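Local coordinates for protein ACDH-11, isoform b (Caenorhabditis elegans, PDB 4Y9J) that belongs to the acyl-CoA dehydrogenase family and holds flavin-adenine dinucleotide in a four-chain assembly, at residues 491-502 with 530-541. Residues are numbered along the deposited sequence; the frame is centred on the assembly and turned at random.
Sequences SKEAVESALKQL and TIARIYSGALLI
Ile534 pressed among Val495, Ala498, Leu499 and Leu502 gives this near-antiparallel helix pair a knob-into-hole contact; the partners are consecutive helices, 486-512 and 524-545, both within the range of the acyl-CoA dehydrogenase 11 C-terminal domain-like family. The segment axes come within 9.8 Å and run at 153° to each other, and mostly aliphatic side chains meet between them. The knob works through both of its branches. With CG1 beside the backbone N (chi1 -72°) and the chain then extended, Ile534 CD1 is carried onto the main chain of the facing helix, 3.7 Å from Ala498 C and equally near Leu499 N, while Ile534 CG2 lies 4.0 Å from Val495 CG1. Ala498, with just a methyl there, is consistent with so close an approach: its CB is 3.9 Å from Ile534 CD1. One turn farther along, Gly537 brings bare backbone to face Val495, whose CG2 stands 4.4 Å from Gly537 C and meets Ile541 CD1 tip to tip at 4.0 Å. That same Ile541 methyl closes one end of the interface, 3.7 Å from Ser491 CB; the hydroxyl of Ser491 turns back along its own helix to bond to Lys487 O. At the other end Leu502 lies across Ile531 at about a right angle, its CD2 4.1 Å from Ile531 CG1. Three other helices pack against the pair. Phe470 and Val474 of helix 466-478 touch Ile534 and Val495, Cys562 of helix 552-563 packs against Ser491 and Val495, and on another side of helix 524-545 Ala532 and Tyr535 rest on helix 389-419, so that helix 524-545 lies between helix 486-512 and helix 389-419.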
loop_
_atom_site.group_PDB
_atom_site.type_symbol
_atom_site.label_atom_id
_atom_site.label_comp_id
_atom_site.label_asym_id
_atom_site.label_seq_id
_atom_site.Cartn_x
_atom_site.Cartn_y
_atom_site.Cartn_z
ATOM N N SER B 491 3.756 -54.658 14.907
ATOM C CA SER B 491 4.421 -53.579 14.215
ATOM C C SER B 491 5.699 -54.034 13.538
ATOM O O SER B 491 5.921 -53.733 12.357
ATOM C CB SER B 491 4.711 -52.421 15.179
ATOM O OG SER B 491 3.510 -51.924 15.774
ATOM N N LYS B 492 6.541 -54.769 14.294
ATOM C CA LYS B 492 7.713 -55.417 13.728
ATOM C C LYS B 492 7.401 -56.295 12.523
ATOM O O LYS B 492 8.124 -56.213 11.516
ATOM C CB LYS B 492 8.479 -56.223 14.805
ATOM C CG LYS B 492 9.596 -57.102 14.224
ATOM C CD LYS B 492 10.271 -58.033 15.219
ATOM C CE LYS B 492 11.636 -58.448 14.684
ATOM N NZ LYS B 492 11.929 -59.879 14.914
ATOM N N GLU B 493 6.347 -57.125 12.601
ATOM C CA GLU B 493 6.073 -58.026 11.477
ATOM C C GLU B 493 5.595 -57.225 10.266
ATOM O O GLU B 493 5.854 -57.598 9.125
ATOM C CB GLU B 493 5.040 -59.095 11.835
ATOM C CG GLU B 493 5.575 -60.051 12.887
ATOM C CD GLU B 493 4.520 -60.911 13.556
ATOM O OE1 GLU B 493 3.325 -60.752 13.285
ATOM O OE2 GLU B 493 4.893 -61.763 14.364
ATOM N N ALA B 494 4.917 -56.114 10.509
ATOM C CA ALA B 494 4.499 -55.209 9.400
ATOM C C ALA B 494 5.713 -54.585 8.649
ATOM O O ALA B 494 5.802 -54.600 7.408
ATOM C CB ALA B 494 3.587 -54.148 9.940
ATOM N N VAL B 495 6.677 -54.100 9.412
ATOM C CA VAL B 495 7.870 -53.515 8.840
ATOM C C VAL B 495 8.691 -54.582 8.063
ATOM O O VAL B 495 9.113 -54.364 6.919
ATOM C CB VAL B 495 8.708 -52.877 9.958
ATOM C CG1 VAL B 495 10.036 -52.421 9.398
ATOM C CG2 VAL B 495 7.999 -51.704 10.586
ATOM N N GLU B 496 8.896 -55.755 8.666
ATOM C CA GLU B 496 9.623 -56.855 7.965
ATOM C C GLU B 496 9.025 -57.273 6.632
ATOM O O GLU B 496 9.737 -57.565 5.630
ATOM C CB GLU B 496 9.790 -58.077 8.854
ATOM C CG GLU B 496 10.905 -57.852 9.852
ATOM C CD GLU B 496 10.975 -58.910 10.906
ATOM O OE1 GLU B 496 10.023 -59.742 11.013
ATOM O OE2 GLU B 496 12.009 -58.922 11.601
ATOM N N SER B 497 7.710 -57.334 6.661
ATOM C CA SER B 497 6.914 -57.694 5.472
ATOM C C SER B 497 7.052 -56.645 4.364
ATOM O O SER B 497 7.243 -56.982 3.190
ATOM C CB SER B 497 5.446 -57.793 5.839
ATOM O OG SER B 497 4.726 -58.265 4.730
ATOM N N ALA B 498 6.985 -55.386 4.763
ATOM C CA ALA B 498 7.100 -54.296 3.804
ATOM C C ALA B 498 8.514 -54.238 3.254
ATOM O O ALA B 498 8.716 -54.041 2.062
ATOM C CB ALA B 498 6.703 -52.979 4.438
ATOM N N LEU B 499 9.499 -54.485 4.114
ATOM C CA LEU B 499 10.866 -54.471 3.658
ATOM C C LEU B 499 11.062 -55.627 2.686
ATOM O O LEU B 499 11.665 -55.461 1.644
ATOM C CB LEU B 499 11.827 -54.612 4.831
ATOM C CG LEU B 499 13.292 -54.713 4.390
ATOM C CD1 LEU B 499 13.808 -53.510 3.623
ATOM C CD2 LEU B 499 14.130 -54.917 5.620
ATOM N N LYS B 500 10.515 -56.785 3.000
ATOM C CA LYS B 500 10.762 -57.990 2.153
ATOM C C LYS B 500 10.133 -57.802 0.770
ATOM O O LYS B 500 10.747 -58.042 -0.273
ATOM C CB LYS B 500 10.230 -59.222 2.796
ATOM C CG LYS B 500 10.746 -60.368 2.029
ATOM C CD LYS B 500 10.037 -61.619 2.442
ATOM C CE LYS B 500 10.646 -62.762 1.672
ATOM N NZ LYS B 500 11.331 -63.709 2.592
ATOM N N GLN B 501 8.937 -57.233 0.788
ATOM C CA GLN B 501 8.246 -56.910 -0.462
ATOM C C GLN B 501 8.946 -55.854 -1.330
ATOM O O GLN B 501 9.057 -56.055 -2.516
ATOM C CB GLN B 501 6.798 -56.512 -0.175
ATOM C CG GLN B 501 5.986 -56.138 -1.426
ATOM C CD GLN B 501 5.756 -57.271 -2.421
ATOM O OE1 GLN B 501 4.846 -57.184 -3.230
ATOM N NE2 GLN B 501 6.580 -58.293 -2.391
ATOM N N LEU B 502 9.470 -54.780 -0.733
ATOM C CA LEU B 502 10.272 -53.810 -1.468
ATOM C C LEU B 502 11.521 -54.423 -2.125
ATOM O O LEU B 502 11.855 -54.159 -3.280
ATOM C CB LEU B 502 10.718 -52.705 -0.506
ATOM C CG LEU B 502 11.728 -51.690 -1.011
ATOM C CD1 LEU B 502 11.112 -50.825 -2.121
ATOM C CD2 LEU B 502 12.143 -50.777 0.129
ATOM N N THR B 530 7.989 -45.511 0.514
ATOM C CA THR B 530 8.059 -46.799 1.205
ATOM C C THR B 530 9.274 -46.848 2.105
ATOM O O THR B 530 9.190 -47.314 3.219
ATOM C CB THR B 530 8.073 -47.951 0.217
ATOM O OG1 THR B 530 6.893 -47.874 -0.585
ATOM C CG2 THR B 530 8.134 -49.273 0.953
ATOM N N ILE B 531 10.396 -46.347 1.602
ATOM C CA ILE B 531 11.611 -46.238 2.403
ATOM C C ILE B 531 11.336 -45.369 3.657
ATOM O O ILE B 531 11.629 -45.797 4.844
ATOM C CB ILE B 531 12.787 -45.722 1.563
ATOM C CG1 ILE B 531 13.152 -46.782 0.542
ATOM C CG2 ILE B 531 14.016 -45.430 2.465
ATOM C CD1 ILE B 531 14.146 -46.375 -0.520
ATOM N N ALA B 532 10.737 -44.215 3.425
ATOM C CA ALA B 532 10.477 -43.302 4.515
ATOM C C ALA B 532 9.655 -43.989 5.574
ATOM O O ALA B 532 9.968 -43.922 6.724
ATOM C CB ALA B 532 9.760 -42.054 4.023
ATOM N N ARG B 533 8.596 -44.697 5.180
ATOM C CA ARG B 533 7.684 -45.279 6.158
ATOM C C ARG B 533 8.288 -46.477 6.890
ATOM O O ARG B 533 7.997 -46.682 8.060
ATOM C CB ARG B 533 6.395 -45.681 5.483
ATOM C CG ARG B 533 5.638 -44.465 4.966
ATOM C CD ARG B 533 4.341 -44.757 4.240
ATOM N NE ARG B 533 4.531 -45.551 3.010
ATOM C CZ ARG B 533 4.036 -45.311 1.779
ATOM N NH1 ARG B 533 3.245 -44.209 1.544
ATOM N NH2 ARG B 533 4.334 -46.223 0.788
ATOM N N ILE B 534 9.032 -47.313 6.176
ATOM C CA ILE B 534 9.722 -48.446 6.776
ATOM C C ILE B 534 10.703 -47.939 7.830
ATOM O O ILE B 534 10.766 -48.463 8.959
ATOM C CB ILE B 534 10.441 -49.317 5.700
ATOM C CG1 ILE B 534 9.361 -50.079 4.894
ATOM C CG2 ILE B 534 11.435 -50.321 6.343
ATOM C CD1 ILE B 534 9.876 -50.821 3.682
ATOM N N TYR B 535 11.503 -46.973 7.424
ATOM C CA TYR B 535 12.565 -46.455 8.288
ATOM C C TYR B 535 11.916 -45.797 9.507
ATOM O O TYR B 535 12.331 -46.052 10.657
ATOM C CB TYR B 535 13.432 -45.469 7.485
ATOM C CG TYR B 535 14.875 -45.353 7.907
ATOM C CD1 TYR B 535 15.282 -45.594 9.217
ATOM C CD2 TYR B 535 15.842 -44.914 6.977
ATOM C CE1 TYR B 535 16.653 -45.483 9.579
ATOM C CE2 TYR B 535 17.188 -44.782 7.319
ATOM C CZ TYR B 535 17.583 -45.006 8.608
ATOM O OH TYR B 535 18.894 -44.819 8.911
ATOM N N SER B 536 10.864 -45.010 9.273
ATOM C CA SER B 536 10.206 -44.245 10.346
ATOM C C SER B 536 9.524 -45.226 11.328
ATOM O O SER B 536 9.591 -45.070 12.573
ATOM C CB SER B 536 9.197 -43.228 9.801
ATOM O OG SER B 536 9.836 -42.196 9.064
ATOM N N GLY B 537 8.892 -46.263 10.788
ATOM C CA GLY B 537 8.242 -47.228 11.637
ATOM C C GLY B 537 9.190 -47.943 12.571
ATOM O O GLY B 537 8.901 -48.197 13.772
ATOM N N ALA B 538 10.290 -48.390 11.989
ATOM C CA ALA B 538 11.312 -49.113 12.777
ATOM C C ALA B 538 11.890 -48.231 13.907
ATOM O O ALA B 538 12.159 -48.715 15.022
ATOM C CB ALA B 538 12.435 -49.519 11.852
ATOM N N LEU B 539 12.051 -46.949 13.602
ATOM C CA LEU B 539 12.508 -45.950 14.574
ATOM C C LEU B 539 11.491 -45.774 15.673
ATOM O O LEU B 539 11.841 -45.797 16.835
ATOM C CB LEU B 539 12.811 -44.630 13.903
ATOM C CG LEU B 539 14.130 -44.589 13.144
ATOM C CD1 LEU B 539 14.073 -43.474 12.166
ATOM C CD2 LEU B 539 15.321 -44.431 14.089
ATOM N N LEU B 540 10.213 -45.714 15.312
ATOM C CA LEU B 540 9.149 -45.597 16.300
ATOM C C LEU B 540 9.099 -46.803 17.225
ATOM O O LEU B 540 8.820 -46.676 18.405
ATOM C CB LEU B 540 7.780 -45.410 15.586
ATOM C CG LEU B 540 7.505 -44.000 15.065
ATOM C CD1 LEU B 540 6.275 -43.995 14.202
ATOM C CD2 LEU B 540 7.337 -43.017 16.208
ATOM N N ILE B 541 9.414 -47.971 16.684
ATOM C CA ILE B 541 9.334 -49.208 17.423
ATOM C C ILE B 541 10.473 -49.235 18.427
ATOM O O ILE B 541 10.254 -49.629 19.569
ATOM C CB ILE B 541 9.408 -50.455 16.516
ATOM C CG1 ILE B 541 8.083 -50.671 15.810
ATOM C CG2 ILE B 541 9.671 -51.728 17.318
ATOM C CD1 ILE B 541 8.205 -51.505 14.553
#